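PDB 5F7U: cycloalternan-forming enzyme from Listeria monocytogenes serovar 1/2a, which belongs to the glycoside hydrolase family 31 enzymes, built round a TIM barrel with several beta-rich domains attached. Local coordinates for residues 216-226 with 237-245; 262-270 with 306-316. The protein carries 1 engineered substitution. One frame throughout, in Å; residues are numbered along the deposited sequence.

Contact 1: 216-226 with 237-245; sequences TSEYTTANSLG and QYQNNFMTP
Strands 214-229 and 235-243 form an antiparallel beta hairpin in the galactose mutarotase-like N-terminal domain of the family 31 fold, and Asn240 and Asn241 of the second strand brace a loop that interrupts the first. At Gly226 and Gln239 the hairpin is regular, each backbone N bonding to the other's O. Before this, the first strand leaves its partner in a type I turn, Tyr219 to Ala222, and the two ends of this excursion are tied back to the partner strand. At one end Tyr219 N bonds to Asn241 O (2.9 Å). At the other, Asn241 ND2 bonds to Ser224 O (2.8 Å) in the carbonyl plane on a lone pair, while its second N-H runs almost straight (176°) to Gln239 OE1. Asn241 OD1 bonds Ser320 OG, so three bonds fix the rotation of this amide. On Asn240, CG stands opposite the backbone N (chi1 -153°), which carries the amide across to the loop. There OD1 accepts from Ser224 OG (2.8 Å) and from Asn241 N, and ND2 gives an N-H to Glu218 OE2 (3.0 Å) from above the carboxylate plane; Tyr335 is a further partner of ND2. Glu218 OE2 also bonds Tyr203 and OE1 bonds Met205 N, so both oxygens of this buried carboxylate have donors, which would be expected to favour its charged form. Its CG lies 3.8 Å from Phe242 CE1. Farther along, Met243 N bonds to Ser217 O, and Met243 CE lies over one face of the Tyr219 ring, 4.0 Å from CD1, though its place is doubtful because it sits too close to Thr220 CB. Two waters bond to Met243 O, one reaching Thr216 OG1, which also bonds Tyr319 OH, and the other Ser217 OG.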
loop_
_atom_site.group_PDB
_atom_site.type_symbol
_atom_site.label_atom_id
_atom_site.label_comp_id
_atom_site.label_asym_id
_atom_site.label_seq_id
_atom_site.Cartn_x
_atom_site.Cartn_y
_atom_site.Cartn_z
ATOM N N THR A 216 17.400 -16.176 7.770
ATOM C CA THR A 216 18.256 -15.872 6.619
ATOM C C THR A 216 19.715 -15.959 7.023
ATOM O O THR A 216 20.037 -16.051 8.213
ATOM C CB THR A 216 17.912 -14.504 5.950
ATOM O OG1 THR A 216 18.493 -14.434 4.631
ATOM C CG2 THR A 216 18.335 -13.309 6.820
ATOM N N SER A 217 20.600 -15.928 6.045
ATOM C CA SER A 217 22.014 -16.064 6.356
ATOM C C SER A 217 22.799 -15.428 5.264
ATOM O O SER A 217 22.314 -15.301 4.142
ATOM C CB SER A 217 22.410 -17.536 6.461
ATOM O OG SER A 217 22.113 -18.236 5.270
ATOM N N GLU A 218 24.029 -15.057 5.594
ATOM C CA GLU A 218 24.940 -14.555 4.578
ATOM C C GLU A 218 25.387 -15.648 3.625
ATOM O O GLU A 218 25.303 -16.854 3.943
ATOM C CB GLU A 218 26.127 -13.865 5.243
ATOM C CG GLU A 218 25.761 -12.502 5.835
ATOM C CD GLU A 218 26.806 -12.012 6.834
ATOM O OE1 GLU A 218 27.719 -12.783 7.169
ATOM O OE2 GLU A 218 26.707 -10.854 7.285
ATOM N N TYR A 219 25.844 -15.229 2.448
ATOM C CA TYR A 219 26.250 -16.168 1.415
ATOM C C TYR A 219 27.386 -17.080 1.903
ATOM O O TYR A 219 28.226 -16.647 2.701
ATOM C CB TYR A 219 26.576 -15.457 0.101
ATOM C CG TYR A 219 26.382 -16.354 -1.097
ATOM C CD1 TYR A 219 25.094 -16.755 -1.503
ATOM C CD2 TYR A 219 27.477 -16.827 -1.823
ATOM C CE1 TYR A 219 24.914 -17.603 -2.592
ATOM C CE2 TYR A 219 27.306 -17.665 -2.931
ATOM C CZ TYR A 219 26.025 -18.060 -3.307
ATOM O OH TYR A 219 25.852 -18.883 -4.400
ATOM N N THR A 220 27.343 -18.343 1.459
ATOM C CA THR A 220 28.097 -19.454 2.064
ATOM C C THR A 220 29.594 -19.360 1.857
ATOM O O THR A 220 30.356 -19.941 2.625
ATOM C CB THR A 220 27.617 -20.848 1.579
ATOM O OG1 THR A 220 28.164 -21.869 2.426
ATOM C CG2 THR A 220 28.033 -21.126 0.117
ATOM N N THR A 221 30.012 -18.646 0.817
ATOM C CA THR A 221 31.430 -18.521 0.506
ATOM C C THR A 221 32.027 -17.432 1.382
ATOM O O THR A 221 33.242 -17.214 1.376
ATOM C CB THR A 221 31.675 -18.204 -0.984
ATOM O OG1 THR A 221 30.931 -17.047 -1.356
ATOM C CG2 THR A 221 31.277 -19.393 -1.875
ATOM N N ALA A 222 31.147 -16.767 2.142
ATOM C CA ALA A 222 31.489 -15.670 3.047
ATOM C C ALA A 222 32.216 -14.572 2.253
ATOM O O ALA A 222 31.972 -14.458 1.041
ATOM C CB ALA A 222 32.277 -16.175 4.257
ATOM N N ASN A 223 33.091 -13.778 2.889
ATOM C CA ASN A 223 33.507 -12.478 2.299
ATOM C C ASN A 223 32.299 -11.770 1.648
ATOM O O ASN A 223 32.356 -11.225 0.535
ATOM C CB ASN A 223 34.668 -12.654 1.316
ATOM C CG ASN A 223 35.851 -13.348 1.948
ATOM O OD1 ASN A 223 36.285 -12.990 3.048
ATOM N ND2 ASN A 223 36.367 -14.370 1.267
ATOM N N SER A 224 31.178 -11.833 2.350
ATOM C CA SER A 224 29.932 -11.363 1.782
ATOM C C SER A 224 29.819 -9.847 2.004
ATOM O O SER A 224 29.254 -9.119 1.177
ATOM C CB SER A 224 28.774 -12.138 2.417
ATOM O OG SER A 224 28.646 -11.833 3.801
ATOM N N LEU A 225 30.414 -9.372 3.098
ATOM C CA LEU A 225 30.188 -8.024 3.574
ATOM C C LEU A 225 31.381 -7.138 3.246
ATOM O O LEU A 225 32.503 -7.419 3.669
ATOM C CB LEU A 225 29.968 -8.079 5.095
ATOM C CG LEU A 225 29.763 -6.814 5.922
ATOM C CD1 LEU A 225 28.576 -5.997 5.413
ATOM C CD2 LEU A 225 29.568 -7.243 7.362
ATOM N N GLY A 226 31.126 -6.069 2.498
ATOM C CA GLY A 226 32.224 -5.282 1.940
ATOM C C GLY A 226 31.934 -3.821 1.690
ATOM O O GLY A 226 30.791 -3.370 1.810
ATOM N N GLN A 237 30.660 2.827 -1.726
ATOM C CA GLN A 237 29.556 1.856 -1.728
ATOM C C GLN A 237 29.758 0.804 -0.655
ATOM O O GLN A 237 30.889 0.569 -0.227
ATOM C CB GLN A 237 29.447 1.137 -3.081
ATOM C CG GLN A 237 28.835 1.931 -4.233
ATOM C CD GLN A 237 28.486 1.061 -5.428
ATOM O OE1 GLN A 237 29.192 0.078 -5.735
ATOM N NE2 GLN A 237 27.398 1.421 -6.124
ATOM N N TYR A 238 28.652 0.178 -0.232
ATOM C CA TYR A 238 28.680 -0.976 0.652
ATOM C C TYR A 238 27.922 -2.109 0.003
ATOM O O TYR A 238 27.031 -1.873 -0.804
ATOM C CB TYR A 238 27.925 -0.673 1.945
ATOM C CG TYR A 238 28.651 0.178 2.937
ATOM C CD1 TYR A 238 29.682 -0.366 3.715
ATOM C CD2 TYR A 238 28.283 1.519 3.145
ATOM C CE1 TYR A 238 30.343 0.404 4.666
ATOM C CE2 TYR A 238 28.953 2.304 4.097
ATOM C CZ TYR A 238 29.974 1.743 4.850
ATOM O OH TYR A 238 30.639 2.492 5.808
ATOM N N GLN A 239 28.246 -3.341 0.378
ATOM C CA GLN A 239 27.385 -4.473 -0.017
ATOM C C GLN A 239 27.365 -5.553 1.047
ATOM O O GLN A 239 28.309 -5.681 1.839
ATOM C CB GLN A 239 27.833 -5.074 -1.367
ATOM C CG GLN A 239 29.173 -5.807 -1.313
ATOM C CD GLN A 239 29.491 -6.450 -2.648
ATOM O OE1 GLN A 239 28.965 -7.511 -2.980
ATOM N NE2 GLN A 239 30.331 -5.798 -3.435
ATOM N N ASN A 240 26.273 -6.315 1.060
ATOM C CA ASN A 240 26.270 -7.627 1.693
ATOM C C ASN A 240 25.498 -8.612 0.802
ATOM O O ASN A 240 24.720 -8.201 -0.078
ATOM C CB ASN A 240 25.722 -7.583 3.125
ATOM C CG ASN A 240 26.287 -8.714 4.000
ATOM O OD1 ASN A 240 26.993 -9.605 3.509
ATOM N ND2 ASN A 240 25.987 -8.678 5.288
ATOM N N ASN A 241 25.766 -9.896 1.006
ATOM C CA ASN A 241 25.265 -10.962 0.152
ATOM C C ASN A 241 24.764 -12.083 1.011
ATOM O O ASN A 241 25.411 -12.449 1.992
ATOM C CB ASN A 241 26.394 -11.482 -0.756
ATOM C CG ASN A 241 26.916 -10.402 -1.695
ATOM O OD1 ASN A 241 26.435 -10.264 -2.821
ATOM N ND2 ASN A 241 27.875 -9.609 -1.222
ATOM N N PHE A 242 23.614 -12.631 0.623
ATOM C CA PHE A 242 22.847 -13.564 1.447
ATOM C C PHE A 242 22.422 -14.782 0.638
ATOM O O PHE A 242 22.245 -14.682 -0.578
ATOM C CB PHE A 242 21.617 -12.834 2.012
ATOM C CG PHE A 242 21.972 -11.604 2.823
ATOM C CD1 PHE A 242 22.246 -11.717 4.198
ATOM C CD2 PHE A 242 22.059 -10.341 2.225
ATOM C CE1 PHE A 242 22.585 -10.595 4.955
ATOM C CE2 PHE A 242 22.408 -9.212 2.982
ATOM C CZ PHE A 242 22.665 -9.345 4.346
ATOM N N MET A 243 22.282 -15.925 1.310
ATOM C CA MET A 243 21.851 -17.165 0.660
ATOM C C MET A 243 20.333 -17.206 0.661
ATOM O O MET A 243 19.715 -16.905 1.681
ATOM C CB MET A 243 22.373 -18.372 1.423
ATOM C CG MET A 243 22.042 -19.694 0.745
ATOM S SD MET A 243 23.220 -20.907 1.323
ATOM C CE MET A 243 24.649 -20.201 0.528
ATOM N N THR A 244 19.741 -17.591 -0.472
ATOM C CA THR A 244 18.285 -17.680 -0.573
ATOM C C THR A 244 17.815 -18.946 -1.305
ATOM O O THR A 244 18.232 -19.187 -2.451
ATOM C CB THR A 244 17.662 -16.406 -1.197
ATOM O OG1 THR A 244 16.270 -16.643 -1.457
ATOM C CG2 THR A 244 18.389 -16.002 -2.512
ATOM N N PRO A 245 16.942 -19.748 -0.658
ATOM C CA PRO A 245 16.393 -20.952 -1.285
ATOM C C PRO A 245 15.470 -20.589 -2.464
ATOM O O PRO A 245 14.959 -19.472 -2.524
ATOM C CB PRO A 245 15.601 -21.623 -0.152
ATOM C CG PRO A 245 15.227 -20.496 0.750
ATOM C CD PRO A 245 16.365 -19.512 0.683
HETATM O O HOH W 1 17.294 -16.176 2.783
HETATM O O HOH W 2 19.622 -18.388 4.172
#

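Contact 2: 262-270 with 306-316; sequences QRGKDVETY and HSQFQMASKVE
The guanidinium of Arg263 has Ala312 CB over one face, 3.6 Å above the plane and offset toward the rim, with Glu316 O and a water at its edge. NH2 makes a weak bond to Glu316 O, and the water joins NE to Glu316 OE2, which also bonds Ser246 OG; NH1 turns elsewhere, to Glu248 O. The imidazole of His306 is met at its edge by Glu268 OE1, 2.7 Å from NE2, with carboxylate and ring only 21° apart. Its other nitrogen, ND1, bonds Asp324, so acids lie at both nitrogens and may favour a protonated ring. Glu268 reaches back across the strands because its chain bends at chi2 (-60°); its OE2 accepts Gln308 NE2 (2.7 Å) on the syn side, and Gln310 NE2 in turn bonds Gln308 OE1. Thus one carboxylate holds an imidazole and an amide through separate oxygens. On the same face, Asp266 takes Ser313 OG on OD1 (2.5 Å) and a salt bridge from Lys314 NZ on OD2 (3.2 Å), both from above the carboxylate plane. The reverse face is less polar: Val267 CB packs against Phe309 CB (4.1 Å), and the Phe309 ring, with Thr269 OG1 at its edge, meets Phe253 edge-to-face. Thr269 OG1 and Ser307 OG share a hydrogen bond on this side. Val267 and Phe309 exchange both backbone bonds, Val267 N to Phe309 O at 2.7 Å. Just before the strand, the type II turn from Gln262 to Lys265 is tied on by Gly264 N, bonded to Met311 O, and by Lys265 O, which accepts from Met311 N. The whole is an antiparallel strand pair, 266-269 with 307-311, with a polar face and a largely apolar one, in the beta-rich region of the mutarotase-like domain.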
loop_
_atom_site.group_PDB
_atom_site.type_symbol
_atom_site.label_atom_id
_atom_site.label_comp_id
_atom_site.label_asym_id
_atom_site.label_seq_id
_atom_site.Cartn_x
_atom_site.Cartn_y
_atom_site.Cartn_z
ATOM N N GLN A 262 9.484 -9.720 -5.797
ATOM C CA GLN A 262 10.636 -9.204 -6.538
ATOM C C GLN A 262 11.723 -10.234 -6.827
ATOM O O GLN A 262 12.744 -9.884 -7.390
ATOM C CB GLN A 262 11.240 -7.984 -5.805
ATOM C CG GLN A 262 10.280 -6.788 -5.702
ATOM C CD GLN A 262 9.935 -6.144 -7.046
ATOM O OE1 GLN A 262 10.724 -6.181 -7.991
ATOM N NE2 GLN A 262 8.766 -5.538 -7.125
ATOM N N ARG A 263 11.513 -11.506 -6.486
ATOM C CA ARG A 263 12.533 -12.511 -6.833
ATOM C C ARG A 263 12.798 -12.485 -8.342
ATOM O O ARG A 263 11.871 -12.501 -9.128
ATOM C CB ARG A 263 12.162 -13.923 -6.360
ATOM C CG ARG A 263 13.373 -14.863 -6.366
ATOM C CD ARG A 263 13.003 -16.344 -6.215
ATOM N NE ARG A 263 14.237 -17.112 -6.109
ATOM C CZ ARG A 263 14.899 -17.278 -4.965
ATOM N NH1 ARG A 263 14.425 -16.751 -3.831
ATOM N NH2 ARG A 263 16.047 -17.946 -4.953
ATOM N N GLY A 264 14.074 -12.411 -8.707
ATOM C CA GLY A 264 14.522 -12.322 -10.092
ATOM C C GLY A 264 14.891 -10.926 -10.554
ATOM O O GLY A 264 15.513 -10.787 -11.616
ATOM N N LYS A 265 14.512 -9.908 -9.778
ATOM C CA LYS A 265 14.662 -8.507 -10.181
ATOM C C LYS A 265 15.839 -7.835 -9.473
ATOM O O LYS A 265 16.160 -8.161 -8.311
ATOM C CB LYS A 265 13.406 -7.682 -9.819
ATOM C CG LYS A 265 12.060 -8.121 -10.406
ATOM C CD LYS A 265 11.931 -7.663 -11.840
ATOM C CE LYS A 265 10.530 -7.934 -12.382
ATOM N NZ LYS A 265 10.608 -7.896 -13.869
ATOM N N ASP A 266 16.436 -6.859 -10.166
ATOM C CA ASP A 266 17.316 -5.865 -9.542
ATOM C C ASP A 266 16.443 -4.674 -9.211
ATOM O O ASP A 266 15.974 -3.995 -10.109
ATOM C CB ASP A 266 18.427 -5.424 -10.500
ATOM C CG ASP A 266 19.426 -6.516 -10.768
ATOM O OD1 ASP A 266 19.887 -7.135 -9.795
ATOM O OD2 ASP A 266 19.745 -6.768 -11.954
ATOM N N VAL A 267 16.224 -4.434 -7.928
ATOM C CA VAL A 267 15.274 -3.410 -7.471
ATOM C C VAL A 267 16.045 -2.159 -7.082
ATOM O O VAL A 267 16.927 -2.215 -6.225
ATOM C CB VAL A 267 14.455 -3.907 -6.261
ATOM C CG1 VAL A 267 13.394 -2.887 -5.900
ATOM C CG2 VAL A 267 13.801 -5.258 -6.552
ATOM N N GLU A 268 15.699 -1.029 -7.703
ATOM C CA GLU A 268 16.389 0.235 -7.422
ATOM C C GLU A 268 15.589 1.023 -6.394
ATOM O O GLU A 268 14.401 1.283 -6.613
ATOM C CB GLU A 268 16.479 1.097 -8.691
ATOM C CG GLU A 268 17.088 0.403 -9.892
ATOM C CD GLU A 268 18.516 -0.085 -9.697
ATOM O OE1 GLU A 268 19.263 0.399 -8.812
ATOM O OE2 GLU A 268 18.922 -0.967 -10.484
ATOM N N THR A 269 16.247 1.409 -5.302
ATOM C CA THR A 269 15.649 2.294 -4.326
ATOM C C THR A 269 15.931 3.723 -4.795
ATOM O O THR A 269 16.947 4.327 -4.461
ATOM C CB THR A 269 16.199 2.058 -2.908
ATOM O OG1 THR A 269 16.206 0.649 -2.636
ATOM C CG2 THR A 269 15.294 2.766 -1.872
ATOM N N TYR A 270 15.029 4.234 -5.616
ATOM C CA TYR A 270 15.277 5.487 -6.320
ATOM C C TYR A 270 13.929 6.069 -6.697
ATOM O O TYR A 270 13.211 5.501 -7.540
ATOM C CB TYR A 270 16.072 5.186 -7.601
ATOM C CG TYR A 270 16.578 6.402 -8.343
ATOM C CD1 TYR A 270 17.718 7.106 -7.889
ATOM C CD2 TYR A 270 15.971 6.812 -9.541
ATOM C CE1 TYR A 270 18.212 8.201 -8.592
ATOM C CE2 TYR A 270 16.458 7.899 -10.248
ATOM C CZ TYR A 270 17.567 8.590 -9.773
ATOM O OH TYR A 270 18.037 9.662 -10.503
ATOM N N HIS A 306 20.706 5.999 -2.636
ATOM C CA HIS A 306 20.256 4.950 -3.555
ATOM C C HIS A 306 20.883 3.593 -3.192
ATOM O O HIS A 306 22.076 3.499 -2.885
ATOM C CB HIS A 306 20.626 5.332 -4.984
ATOM C CG HIS A 306 20.602 4.180 -5.936
ATOM N ND1 HIS A 306 21.751 3.602 -6.425
ATOM C CD2 HIS A 306 19.569 3.485 -6.471
ATOM C CE1 HIS A 306 21.427 2.605 -7.231
ATOM N NE2 HIS A 306 20.109 2.515 -7.278
ATOM N N SER A 307 20.057 2.556 -3.222
ATOM C CA SER A 307 20.527 1.185 -3.094
ATOM C C SER A 307 19.916 0.346 -4.228
ATOM O O SER A 307 18.851 0.696 -4.798
ATOM C CB SER A 307 20.156 0.590 -1.725
ATOM O OG SER A 307 18.759 0.715 -1.457
ATOM N N GLN A 308 20.616 -0.730 -4.563
ATOM C CA GLN A 308 20.096 -1.749 -5.473
ATOM C C GLN A 308 20.006 -3.076 -4.743
ATOM O O GLN A 308 21.000 -3.541 -4.177
ATOM C CB GLN A 308 20.990 -1.870 -6.717
ATOM C CG GLN A 308 20.425 -2.802 -7.791
ATOM C CD GLN A 308 21.417 -3.045 -8.905
ATOM O OE1 GLN A 308 22.447 -3.657 -8.704
ATOM N NE2 GLN A 308 21.101 -2.559 -10.083
ATOM N N PHE A 309 18.810 -3.677 -4.759
ATOM C CA PHE A 309 18.587 -5.003 -4.187
ATOM C C PHE A 309 18.562 -6.016 -5.321
ATOM O O PHE A 309 17.675 -5.985 -6.188
ATOM C CB PHE A 309 17.247 -5.029 -3.423
ATOM C CG PHE A 309 17.292 -4.320 -2.096
ATOM C CD1 PHE A 309 17.073 -2.924 -2.004
ATOM C CD2 PHE A 309 17.524 -5.026 -0.928
ATOM C CE1 PHE A 309 17.130 -2.269 -0.756
ATOM C CE2 PHE A 309 17.558 -4.385 0.324
ATOM C CZ PHE A 309 17.372 -3.005 0.409
ATOM N N GLN A 310 19.552 -6.899 -5.323
ATOM C CA GLN A 310 19.690 -7.908 -6.348
ATOM C C GLN A 310 19.059 -9.196 -5.821
ATOM O O GLN A 310 19.695 -9.943 -5.081
ATOM C CB GLN A 310 21.179 -8.103 -6.660
ATOM C CG GLN A 310 21.831 -6.819 -7.167
ATOM C CD GLN A 310 23.332 -6.939 -7.326
ATOM O OE1 GLN A 310 23.922 -7.973 -7.018
ATOM N NE2 GLN A 310 23.957 -5.874 -7.802
ATOM N N MET A 311 17.810 -9.466 -6.222
ATOM C CA MET A 311 17.063 -10.524 -5.544
ATOM C C MET A 311 17.103 -11.820 -6.340
ATOM O O MET A 311 16.177 -12.125 -7.108
ATOM C CB MET A 311 15.625 -10.060 -5.219
ATOM C CG MET A 311 15.549 -8.718 -4.470
ATOM S SD MET A 311 16.579 -8.627 -2.976
ATOM C CE MET A 311 15.729 -9.786 -1.898
ATOM N N ALA A 312 18.196 -12.573 -6.183
ATOM C CA ALA A 312 18.408 -13.798 -6.993
ATOM C C ALA A 312 18.375 -13.448 -8.491
ATOM O O ALA A 312 17.902 -14.224 -9.324
ATOM C CB ALA A 312 17.386 -14.889 -6.630
ATOM N N SER A 313 18.910 -12.267 -8.804
ATOM C CA SER A 313 18.940 -11.720 -10.167
ATOM C C SER A 313 20.271 -11.999 -10.867
ATOM O O SER A 313 20.365 -11.862 -12.089
ATOM C CB SER A 313 18.726 -10.203 -10.108
ATOM O OG SER A 313 19.755 -9.619 -9.322
ATOM N N LYS A 314 21.295 -12.368 -10.099
ATOM C CA LYS A 314 22.637 -12.628 -10.637
ATOM C C LYS A 314 22.941 -14.110 -10.532
ATOM O O LYS A 314 23.230 -14.770 -11.528
ATOM C CB LYS A 314 23.726 -11.835 -9.891
ATOM C CG LYS A 314 23.472 -10.339 -9.718
ATOM C CD LYS A 314 23.365 -9.599 -11.042
ATOM C CE LYS A 314 23.293 -8.096 -10.793
ATOM N NZ LYS A 314 22.883 -7.413 -12.048
ATOM N N VAL A 315 22.866 -14.614 -9.304
ATOM C CA VAL A 315 23.079 -16.011 -8.972
ATOM C C VAL A 315 21.738 -16.466 -8.379
ATOM O O VAL A 315 21.113 -15.722 -7.615
ATOM C CB VAL A 315 24.221 -16.144 -7.932
ATOM C CG1 VAL A 315 24.450 -17.593 -7.545
ATOM C CG2 VAL A 315 25.522 -15.551 -8.474
ATOM N N GLU A 316 21.302 -17.676 -8.735
ATOM C CA GLU A 316 19.963 -18.175 -8.380
ATOM C C GLU A 316 19.704 -18.284 -6.868
ATOM O O GLU A 316 18.558 -18.220 -6.444
ATOM C CB GLU A 316 19.746 -19.549 -9.043
ATOM C CG GLU A 316 18.307 -20.065 -9.063
ATOM C CD GLU A 316 17.898 -20.887 -7.830
ATOM O OE1 GLU A 316 18.760 -21.527 -7.170
ATOM O OE2 GLU A 316 16.689 -20.907 -7.515
HETATM O O HOH W 3 15.565 -18.452 -8.256
#

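How the contacts relate
Contact 1 closes before contact 2 opens along the chain, and their centres are about 14 Å apart. Strand 318-327 links them: it pairs antiparallel with 235-243 and with 307-311, giving the run of neighbours 214-229, 235-243, 318-327, 307-311, 266-269. The contacts also meet directly, where Arg263 NH1 lies 3.0 Å from Thr244 OG1, probably hydrogen-bonded, and where Val315 packs on the Tyr219 hydroxyl. Contact 1 is thus a local hairpin, whereas contact 2 joins segments 36 residues apart and extends the same antiparallel arrangement toward the TIM barrel, whose Asn560 bonds Thr269 O.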